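Local coordinates for protein aminotransferase class-III (Sphaerobacter thermophilus DSM 20745, PDB 6K8H) that belongs to the class-III aminotransferases and, as an assembly of two chains, holds (5-hydroxy-4,6-dimethylpyridin-3-yl)methyl dihydrogen phosphate in its ligand pocket, at residues A106-L111 with V121-S126; A148-C153 with L197-I202; A218-P223 with V251-E256; F288-V293 with P322-A327. One frame throughout, in Å; residues are numbered along the deposited sequence.

Overall arrangement
The four contacts sample one seven-stranded mixed sheet, the core of the large domain in fold-type I class-III aminotransferases. Along the chain they follow one another in series; across the sheet their order differs. Interaction 1 uses strand 120-124, outermost within this chain, and interaction 4 its neighbour 291-295, so their centres lie only 7 Å apart and the two strands are directly paired. Interaction 3 joins strands 216-221 and 251-255 farther in, and interaction 2 pairs 146-150 with the outermost strand of the other side, 194-197, about 30 Å from interaction 4 between centres. Residues at or just past the strand ends in interactions 1 and 3 reach the bound ligand, showing how one sheet gathers distant pieces of sequence around a pocket.

Interaction 1: residues A106-L111 with V121-S126; sequences ALAELL and VRFTNS. With PLR ((5-hydroxy-4,6-dimethylpyridin-3-yl)methyl dihydrogen phosphate), chain D.
Helix 102-114 packs on strand 120-124, the outermost strand of the large-domain sheet within this chain, which leads into the phosphate end of the ligand pocket, and the ring of F123 is the piece of the strand that meets helix residues L107, A108 and L111. The short segments run at 123° to each other, so the strand passes across the helix and not along it. L107 reaches the ring obliquely, CD2 3.7 Å from F123 CE1, after a first torsion that sets CG anti to the backbone N (chi1 -170°) and swings the branched end to the ring. L111 and the F123 side chain point at each other, L111 CD1 lying 4.0 Å from F123 CE1. The helix backbone comes close as well: A108 N lies in the plane of the ring at its edge, 3.8 Å from F123 CZ. Two residues before F123, V121 directs CG2 at the helix, and this methyl stops 3.5 Å from A108 CB. M325 of helix 322-334 touches both L107 and F123 and extends the apolar cluster. Past the strand the chain turns polar. T124 OG1 donates to S126 O over 2.9 Å, with the donor tilted 28° from the carbonyl plane, linking the end of the strand to S126. S126 stands at the N-cap of helix 127-142, where its OG accepts from E129 N, while its CB lies 3.6 Å from O1P of the ligand phosphate.

Interaction 2: residues A148-C153 with L197-I202; sequences AKFDGC and LPFNDI
F150 and L197 form a single parallel bridge, with their CA atoms 4.6 Å apart, where strand 146-150 meets the end of strand 194-197. Two straight backbone bonds frame it: L197 N gives its proton to K149 O, and D151 N gives its own to L197 O. Beyond the bridge both chains leave the sheet through type II turns, 150-153 and 198-201, and a water holds them together by donating to D151 O at 2.7 Å and accepting from F199 N at 2.8 Å.

The F150 ring is sandwiched between side chains of the other segment. L197 covers one face, its CB 3.9 Å from the ring centroid in a CH-pi contact and its CD1 above the rim; the same methyl touches A148 CB at 3.7 Å. On the opposite face F199 brings its edge in a T-shaped stack, the centroids 5.7 Å apart and the planes at 87°. A first torsion of -166° turns F199 CG away from its own N and lays the ring across F150 with CD1 leading. C153 SG sits obliquely near F199 in a looser sulfur-aromatic contact.

K149 NZ, buried, donates to C153 O at 2.8 Å and also to V163 O and A161 O, while D151 OD2 is held by S167. This is a parallel pair at the 194-197 side of the large-domain sheet of fold-type I aminotransferases, its strand ends closed by type II turns and a T-shaped phenylalanine pair.

Interaction 3: residues A218-P223 with V251-E256; sequences AVLIDP and VLIFDE. With PLR ((5-hydroxy-4,6-dimethylpyridin-3-yl)methyl dihydrogen phosphate), chain D.
A218-I221 and V251-D255 are the paired parallel strands of a beta-alpha-beta unit in the central sheet, and the aspartates at their C-terminal ends, D222 and D255, reach the ligand pocket. The ladder is regular: V219 N bonds V251 O, I253 N bonds V219 O, I221 N bonds I253 O, and D255 N bonds I221 O at 2.8 Å, this last donor standing 41° out of the carbonyl plane. On the face of A218 and L220, L220 CD1 lies 3.7 Å from I253 CG2, and A218 CB lies 3.7 Å from I253 CD1. On the other face I221 and F254 run side by side, CG2 of I221 3.5 Å from CD1 of the ring.

At the strand ends an extended first torsion (chi1 -180°) carries the D255 carboxylate to the ligand: OD2 lies 2.7 Å from ligand N1 and is hydrogen-bonded to H155 ND1, while V257 N holds OD1, fixing the carboxylate. D222 OD2 lies 3.4 Å from the ligand methyl C2A, its OD1 hydrogen-bonded to N224 N. Helix 235-248, the crossover, covers V219 and I221, helix 127-142 covers A218 and I253, and strand 146-150 continues the sheet beside A218 and L220.

Interaction 4: residues F288-V293 with P322-A327; sequences FPVGAV and PVTMVA
Apolar contact comes first, between F288 and the opening turns of helix 322-334. V323 sets CG1 over one face of the F288 ring, 4.0 Å from the centroid and 22° off the normal, a CH-pi contact displaced toward the rim at CE2. With chi1 at 173°, the V323 side chain is rotated so that this methyl, and not CG2, is delivered to the ring. One turn on, A327 CB approaches the same ring obliquely and lies 3.5 Å from F288 CD1. Two residues after F288, V290 meets the helix through its branch point: V290 CB is 3.5 Å from T324 CG2, with CG2 of V290 at 3.6 Å from that same methyl.

Polar contact centres on T324, whose OG1 lies 3.1 Å from P289 O. This hydroxyl has another acceptor within reach, so the bond to P289 is possible but not settled. The methyl of T324 also brushes that carbonyl, CG2 to P289 O being 3.2 Å. N321 OD1 accepts from T324 N and so holds the start of the helix.

Other parts of the dimer close round the contact: F288 also packs on V95 of the second subunit, and V323 on F288 of that subunit. The chemistry is thus mostly apolar, with a single threonine presenting a methyl to V290 and a hydroxyl near the P289 carbonyl, which suggests that the loop entering strand 291-295 is probably seated on the helix by shape more than by polar bonds.

Interaction 1: residues A106-L111 with V121-S126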
# COMPACT_ATOMS: atom_id res chain seq x y z
N ALA B 106 15.14 -12.53 7.09
CA ALA B 106 16.32 -12.48 6.22
C ALA B 106 16.47 -11.09 5.59
O ALA B 106 17.57 -10.50 5.61
CB ALA B 106 16.20 -13.55 5.14
N LEU B 107 15.37 -10.54 5.06
CA LEU B 107 15.47 -9.21 4.45
C LEU B 107 15.76 -8.13 5.50
O LEU B 107 16.54 -7.20 5.24
CB LEU B 107 14.21 -8.87 3.66
CG LEU B 107 14.36 -7.60 2.80
CD1 LEU B 107 15.66 -7.61 1.99
CD2 LEU B 107 13.16 -7.39 1.86
N ALA B 108 15.13 -8.22 6.68
CA ALA B 108 15.42 -7.26 7.73
C ALA B 108 16.89 -7.33 8.16
O ALA B 108 17.52 -6.29 8.41
CB ALA B 108 14.48 -7.49 8.92
N GLU B 109 17.45 -8.54 8.25
CA GLU B 109 18.86 -8.69 8.58
C GLU B 109 19.75 -8.00 7.54
O GLU B 109 20.69 -7.27 7.90
CB GLU B 109 19.20 -10.18 8.72
CG GLU B 109 18.92 -10.72 10.13
CD GLU B 109 18.89 -12.25 10.22
OE1 GLU B 109 18.97 -12.92 9.17
OE2 GLU B 109 18.77 -12.77 11.35
N LEU B 110 19.44 -8.17 6.25
CA LEU B 110 20.25 -7.49 5.23
C LEU B 110 20.15 -5.97 5.36
O LEU B 110 21.17 -5.26 5.35
CB LEU B 110 19.83 -7.95 3.83
CG LEU B 110 20.63 -7.36 2.66
CD1 LEU B 110 20.71 -8.35 1.49
CD2 LEU B 110 20.06 -6.02 2.18
N LEU B 111 18.92 -5.43 5.43
CA LEU B 111 18.75 -3.98 5.50
C LEU B 111 19.42 -3.39 6.73
O LEU B 111 20.07 -2.34 6.65
CB LEU B 111 17.26 -3.60 5.48
CG LEU B 111 16.53 -3.78 4.14
CD1 LEU B 111 15.04 -3.44 4.29
CD2 LEU B 111 17.17 -2.93 3.06
N VAL B 121 13.39 -2.76 11.51
CA VAL B 121 12.53 -2.39 10.39
C VAL B 121 11.18 -3.09 10.52
O VAL B 121 11.02 -4.05 11.27
CB VAL B 121 13.16 -2.71 9.00
CG1 VAL B 121 14.56 -2.15 8.89
CG2 VAL B 121 13.16 -4.21 8.75
N ARG B 122 10.20 -2.55 9.79
CA ARG B 122 8.91 -3.17 9.50
C ARG B 122 8.59 -2.97 8.03
O ARG B 122 8.89 -1.90 7.47
CB ARG B 122 7.78 -2.57 10.35
CG ARG B 122 7.80 -2.94 11.82
CD ARG B 122 6.67 -2.27 12.57
NE ARG B 122 5.38 -2.96 12.45
CZ ARG B 122 4.95 -3.91 13.28
NH1 ARG B 122 5.72 -4.31 14.28
NH2 ARG B 122 3.76 -4.46 13.12
N PHE B 123 7.97 -3.96 7.40
CA PHE B 123 7.64 -3.90 5.98
C PHE B 123 6.18 -3.50 5.79
O PHE B 123 5.30 -3.85 6.59
CB PHE B 123 7.91 -5.25 5.31
CG PHE B 123 9.35 -5.66 5.38
CD1 PHE B 123 10.28 -5.13 4.50
CD2 PHE B 123 9.79 -6.52 6.37
CE1 PHE B 123 11.61 -5.47 4.58
CE2 PHE B 123 11.13 -6.88 6.46
CZ PHE B 123 12.04 -6.35 5.57
N THR B 124 5.94 -2.74 4.72
CA THR B 124 4.62 -2.30 4.30
C THR B 124 4.43 -2.71 2.84
O THR B 124 5.29 -3.40 2.28
CB THR B 124 4.47 -0.79 4.45
OG1 THR B 124 5.35 -0.16 3.52
CG2 THR B 124 4.84 -0.34 5.88
N ASN B 125 3.34 -2.28 2.22
CA ASN B 125 3.05 -2.68 0.85
C ASN B 125 3.29 -1.57 -0.17
O ASN B 125 2.99 -1.77 -1.36
CB ASN B 125 1.61 -3.20 0.76
CG ASN B 125 1.38 -4.31 1.74
OD1 ASN B 125 1.90 -5.41 1.56
ND2 ASN B 125 0.68 -4.02 2.83
N SER B 126 3.81 -0.42 0.25
CA SER B 126 4.09 0.68 -0.66
C SER B 126 4.99 1.67 0.06
O SER B 126 5.06 1.69 1.29
CB SER B 126 2.82 1.36 -1.15
OG SER B 126 2.14 1.93 -0.06
N1 PLR D . 8.64 8.70 -1.60
C2 PLR D . 9.35 8.94 -2.69
C2A PLR D . 10.56 9.81 -2.59
C3 PLR D . 8.98 8.37 -3.92
O3 PLR D . 9.74 8.64 -5.00
C4 PLR D . 7.84 7.55 -3.99
C4A PLR D . 7.45 6.94 -5.26
C5 PLR D . 7.12 7.30 -2.81
C6 PLR D . 7.54 7.91 -1.67
C5A PLR D . 5.88 6.45 -2.82
O4P PLR D . 6.10 5.03 -3.04
P PLR D . 4.93 4.14 -3.69
O1P PLR D . 3.73 4.37 -2.82
O2P PLR D . 4.74 4.65 -5.07
O3P PLR D . 5.41 2.72 -3.66

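Interaction 2: residues A148-C153 with L197-I202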
# COMPACT_ATOMS: atom_id res chain seq x y z
N ALA B 148 6.45 18.40 9.65
CA ALA B 148 7.04 19.33 8.71
C ALA B 148 7.56 18.56 7.51
O ALA B 148 8.10 17.46 7.67
CB ALA B 148 8.17 20.14 9.36
N LYS B 149 7.38 19.13 6.33
CA LYS B 149 7.97 18.60 5.10
C LYS B 149 8.41 19.78 4.25
O LYS B 149 8.17 20.93 4.60
CB LYS B 149 6.99 17.71 4.33
CG LYS B 149 5.73 18.44 3.91
CD LYS B 149 5.02 17.66 2.84
CE LYS B 149 5.76 17.76 1.53
NZ LYS B 149 4.90 17.29 0.40
N PHE B 150 9.05 19.50 3.11
CA PHE B 150 9.65 20.54 2.29
C PHE B 150 8.81 20.82 1.04
O PHE B 150 8.31 19.91 0.39
CB PHE B 150 11.09 20.16 1.94
CG PHE B 150 12.01 20.22 3.13
CD1 PHE B 150 12.10 19.16 4.01
CD2 PHE B 150 12.71 21.39 3.42
CE1 PHE B 150 12.91 19.23 5.15
CE2 PHE B 150 13.52 21.47 4.54
CZ PHE B 150 13.63 20.39 5.41
N ASP B 151 8.68 22.11 0.73
CA ASP B 151 7.89 22.60 -0.39
C ASP B 151 8.30 21.93 -1.71
O ASP B 151 9.49 21.79 -2.01
CB ASP B 151 8.07 24.11 -0.50
CG ASP B 151 7.00 24.76 -1.33
OD1 ASP B 151 5.88 24.22 -1.41
OD2 ASP B 151 7.26 25.84 -1.90
N GLY B 152 7.30 21.50 -2.48
CA GLY B 152 7.54 20.95 -3.80
C GLY B 152 8.04 19.52 -3.83
O GLY B 152 8.45 19.05 -4.90
N CYS B 153 7.97 18.80 -2.72
CA CYS B 153 8.53 17.46 -2.65
C CYS B 153 7.44 16.40 -2.55
O CYS B 153 6.44 16.58 -1.84
CB CYS B 153 9.47 17.32 -1.45
SG CYS B 153 11.01 18.24 -1.55
N LEU B 197 8.54 23.73 4.82
CA LEU B 197 9.88 24.26 4.95
C LEU B 197 10.52 24.47 3.58
O LEU B 197 10.13 23.84 2.59
CB LEU B 197 10.76 23.30 5.77
CG LEU B 197 10.18 22.75 7.08
CD1 LEU B 197 11.03 21.60 7.59
CD2 LEU B 197 10.10 23.85 8.11
N PRO B 198 11.51 25.36 3.49
CA PRO B 198 12.23 25.56 2.22
C PRO B 198 13.46 24.66 2.08
O PRO B 198 14.41 24.78 2.86
CB PRO B 198 12.62 27.04 2.27
CG PRO B 198 12.74 27.36 3.75
CD PRO B 198 11.80 26.41 4.49
N PHE B 199 13.47 23.78 1.06
CA PHE B 199 14.58 22.85 0.90
C PHE B 199 15.87 23.62 0.63
O PHE B 199 15.89 24.59 -0.13
CB PHE B 199 14.28 21.86 -0.23
CG PHE B 199 15.20 20.66 -0.28
CD1 PHE B 199 15.00 19.57 0.56
CD2 PHE B 199 16.27 20.62 -1.17
CE1 PHE B 199 15.83 18.45 0.51
CE2 PHE B 199 17.10 19.51 -1.22
CZ PHE B 199 16.88 18.42 -0.37
N ASN B 200 16.96 23.22 1.31
CA ASN B 200 18.29 23.81 1.12
C ASN B 200 18.34 25.29 1.50
O ASN B 200 19.17 26.05 0.99
CB ASN B 200 18.81 23.62 -0.31
CG ASN B 200 19.73 22.43 -0.44
OD1 ASN B 200 20.43 22.07 0.50
ND2 ASN B 200 19.73 21.81 -1.62
N ASP B 201 17.46 25.73 2.39
CA ASP B 201 17.46 27.08 2.92
C ASP B 201 17.44 26.90 4.44
O ASP B 201 16.37 26.80 5.05
CB ASP B 201 16.27 27.87 2.36
CG ASP B 201 16.01 29.19 3.08
OD1 ASP B 201 16.74 29.53 4.05
OD2 ASP B 201 15.06 29.88 2.67
N ILE B 202 18.62 26.83 5.05
CA ILE B 202 18.68 26.43 6.45
C ILE B 202 18.12 27.52 7.35
O ILE B 202 17.53 27.23 8.40
CB ILE B 202 20.11 26.02 6.85
CG1 ILE B 202 20.12 25.39 8.26
CG2 ILE B 202 21.06 27.20 6.80
CD1 ILE B 202 19.13 24.25 8.45
O HOH W 1 11.45 23.23 -0.77

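Interaction 3: residues A218-P223 with V251-E256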
# COMPACT_ATOMS: atom_id res chain seq x y z
N ALA B 218 7.58 15.36 13.73
CA ALA B 218 8.58 14.90 12.77
C ALA B 218 8.88 15.97 11.72
O ALA B 218 8.03 16.81 11.41
CB ALA B 218 8.13 13.64 12.04
N VAL B 219 10.09 15.90 11.17
CA VAL B 219 10.45 16.54 9.91
C VAL B 219 10.73 15.44 8.90
O VAL B 219 11.58 14.57 9.15
CB VAL B 219 11.67 17.46 10.05
CG1 VAL B 219 12.08 17.99 8.67
CG2 VAL B 219 11.42 18.61 11.01
N LEU B 220 10.04 15.46 7.77
CA LEU B 220 10.20 14.46 6.72
C LEU B 220 10.97 15.10 5.58
O LEU B 220 10.60 16.18 5.10
CB LEU B 220 8.84 13.96 6.26
CG LEU B 220 8.68 13.15 4.98
CD1 LEU B 220 9.17 11.73 5.23
CD2 LEU B 220 7.22 13.19 4.58
N ILE B 221 12.06 14.46 5.14
CA ILE B 221 12.91 15.05 4.12
C ILE B 221 13.41 13.97 3.16
O ILE B 221 13.90 12.92 3.59
CB ILE B 221 14.10 15.81 4.74
CG1 ILE B 221 14.93 16.45 3.63
CG2 ILE B 221 14.91 14.90 5.66
CD1 ILE B 221 16.03 17.37 4.15
N ASP B 222 13.27 14.23 1.85
CA ASP B 222 13.91 13.44 0.81
C ASP B 222 15.31 14.00 0.58
O ASP B 222 15.43 15.15 0.14
CB ASP B 222 13.08 13.51 -0.46
CG ASP B 222 13.66 12.72 -1.63
OD1 ASP B 222 14.89 12.50 -1.70
OD2 ASP B 222 12.85 12.34 -2.52
N PRO B 223 16.39 13.22 0.79
CA PRO B 223 17.76 13.72 0.68
C PRO B 223 18.13 14.26 -0.72
O PRO B 223 18.94 15.15 -0.79
CB PRO B 223 18.66 12.52 1.03
CG PRO B 223 17.73 11.53 1.70
CD PRO B 223 16.36 11.80 1.12
N VAL B 251 11.36 13.97 15.55
CA VAL B 251 11.82 12.80 14.82
C VAL B 251 12.22 13.22 13.41
O VAL B 251 11.41 13.79 12.68
CB VAL B 251 10.72 11.73 14.79
CG1 VAL B 251 11.10 10.60 13.85
CG2 VAL B 251 10.41 11.21 16.20
N LEU B 252 13.46 12.93 13.02
CA LEU B 252 13.92 13.20 11.66
C LEU B 252 13.71 11.94 10.82
O LEU B 252 14.30 10.88 11.09
CB LEU B 252 15.39 13.63 11.67
CG LEU B 252 16.08 13.94 10.32
CD1 LEU B 252 15.33 14.99 9.50
CD2 LEU B 252 17.52 14.38 10.57
N ILE B 253 12.85 12.05 9.80
CA ILE B 253 12.53 10.96 8.89
C ILE B 253 13.15 11.25 7.53
O ILE B 253 12.80 12.25 6.89
CB ILE B 253 11.01 10.76 8.75
CG1 ILE B 253 10.33 10.54 10.10
CG2 ILE B 253 10.73 9.59 7.81
CD1 ILE B 253 8.84 10.59 10.01
N PHE B 254 14.01 10.36 7.06
CA PHE B 254 14.47 10.40 5.68
C PHE B 254 13.53 9.59 4.80
O PHE B 254 13.19 8.46 5.13
CB PHE B 254 15.89 9.85 5.53
CG PHE B 254 16.97 10.82 5.91
CD1 PHE B 254 16.67 11.98 6.61
CD2 PHE B 254 18.30 10.57 5.59
CE1 PHE B 254 17.65 12.87 6.99
CE2 PHE B 254 19.30 11.46 5.94
CZ PHE B 254 18.97 12.62 6.64
N ASP B 255 13.10 10.19 3.68
CA ASP B 255 12.37 9.46 2.64
C ASP B 255 13.40 9.01 1.61
O ASP B 255 13.80 9.79 0.75
CB ASP B 255 11.30 10.34 2.02
CG ASP B 255 10.50 9.63 0.92
OD1 ASP B 255 10.91 8.53 0.49
OD2 ASP B 255 9.45 10.17 0.49
N GLU B 256 13.83 7.75 1.72
CA GLU B 256 14.75 7.16 0.76
C GLU B 256 14.07 6.15 -0.15
O GLU B 256 14.70 5.20 -0.62
CB GLU B 256 15.94 6.51 1.48
CG GLU B 256 16.77 7.49 2.31
CD GLU B 256 18.29 7.31 2.12
OE1 GLU B 256 18.75 7.10 0.97
OE2 GLU B 256 19.02 7.39 3.13
N1 PLR D . 8.64 8.70 -1.60
C2 PLR D . 9.35 8.94 -2.69
C2A PLR D . 10.56 9.81 -2.59
C3 PLR D . 8.98 8.37 -3.92
O3 PLR D . 9.74 8.64 -5.00
C4 PLR D . 7.84 7.55 -3.99
C4A PLR D . 7.45 6.94 -5.26
C5 PLR D . 7.12 7.30 -2.81
C6 PLR D . 7.54 7.91 -1.67
C5A PLR D . 5.88 6.45 -2.82
O4P PLR D . 6.10 5.03 -3.04
P PLR D . 4.93 4.14 -3.69
O1P PLR D . 3.73 4.37 -2.82
O2P PLR D . 4.74 4.65 -5.07
O3P PLR D . 5.41 2.72 -3.66

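Interaction 4: residues F288-V293 with P322-A327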
# COMPACT_ATOMS: atom_id res chain seq x y z
N PHE B 288 8.42 -6.21 -6.80
CA PHE B 288 7.13 -6.55 -6.24
C PHE B 288 6.70 -5.48 -5.25
O PHE B 288 7.55 -4.73 -4.75
CB PHE B 288 7.20 -7.93 -5.57
CG PHE B 288 7.37 -9.05 -6.56
CD1 PHE B 288 8.62 -9.37 -7.07
CD2 PHE B 288 6.27 -9.77 -7.01
CE1 PHE B 288 8.77 -10.39 -8.01
CE2 PHE B 288 6.42 -10.79 -7.95
CZ PHE B 288 7.67 -11.10 -8.44
N PRO B 289 5.40 -5.34 -4.98
CA PRO B 289 4.94 -4.23 -4.12
C PRO B 289 5.57 -4.32 -2.74
O PRO B 289 5.66 -5.39 -2.14
CB PRO B 289 3.42 -4.43 -4.07
CG PRO B 289 3.09 -5.24 -5.29
CD PRO B 289 4.27 -6.15 -5.48
N VAL B 290 6.03 -3.18 -2.24
CA VAL B 290 6.86 -3.17 -1.03
C VAL B 290 7.01 -1.76 -0.48
O VAL B 290 6.98 -0.77 -1.23
CB VAL B 290 8.25 -3.76 -1.33
CG1 VAL B 290 9.01 -2.83 -2.25
CG2 VAL B 290 9.03 -4.05 -0.04
N GLY B 291 7.19 -1.68 0.83
CA GLY B 291 7.74 -0.51 1.48
C GLY B 291 8.34 -0.96 2.79
O GLY B 291 8.21 -2.12 3.20
N ALA B 292 9.01 -0.04 3.47
CA ALA B 292 9.58 -0.39 4.76
C ALA B 292 9.84 0.88 5.53
O ALA B 292 10.20 1.90 4.94
CB ALA B 292 10.89 -1.19 4.62
N VAL B 293 9.66 0.82 6.84
CA VAL B 293 10.03 1.90 7.73
C VAL B 293 10.99 1.31 8.75
O VAL B 293 10.74 0.23 9.29
CB VAL B 293 8.78 2.52 8.40
CG1 VAL B 293 7.86 1.44 8.94
CG2 VAL B 293 9.18 3.47 9.50
N PRO B 322 5.99 -13.55 1.57
CA PRO B 322 7.27 -14.18 1.20
C PRO B 322 7.70 -13.91 -0.24
O PRO B 322 8.90 -13.92 -0.51
CB PRO B 322 7.00 -15.68 1.42
CG PRO B 322 5.92 -15.69 2.48
CD PRO B 322 5.05 -14.51 2.17
N VAL B 323 6.79 -13.66 -1.17
CA VAL B 323 7.25 -13.36 -2.52
C VAL B 323 8.05 -12.07 -2.53
O VAL B 323 9.18 -12.03 -3.02
CB VAL B 323 6.07 -13.32 -3.50
CG1 VAL B 323 6.56 -12.85 -4.85
CG2 VAL B 323 5.46 -14.71 -3.61
N THR B 324 7.47 -10.98 -1.99
CA THR B 324 8.20 -9.72 -1.92
C THR B 324 9.49 -9.86 -1.12
O THR B 324 10.52 -9.30 -1.49
CB THR B 324 7.32 -8.64 -1.31
OG1 THR B 324 6.15 -8.46 -2.11
CG2 THR B 324 8.09 -7.29 -1.19
N MET B 325 9.46 -10.63 -0.03
CA MET B 325 10.66 -10.76 0.81
C MET B 325 11.78 -11.48 0.07
O MET B 325 12.94 -11.07 0.14
CB MET B 325 10.32 -11.48 2.11
CG MET B 325 9.34 -10.72 3.00
SD MET B 325 9.95 -9.14 3.64
CE MET B 325 9.37 -7.98 2.39
N VAL B 326 11.44 -12.56 -0.65
CA VAL B 326 12.43 -13.33 -1.39
C VAL B 326 12.96 -12.53 -2.58
O VAL B 326 14.17 -12.50 -2.84
CB VAL B 326 11.80 -14.67 -1.79
CG1 VAL B 326 12.57 -15.31 -2.91
CG2 VAL B 326 11.75 -15.61 -0.56
N ALA B 327 12.07 -11.88 -3.33
CA ALA B 327 12.51 -11.08 -4.47
C ALA B 327 13.38 -9.91 -4.01
O ALA B 327 14.40 -9.59 -4.65
CB ALA B 327 11.31 -10.58 -5.26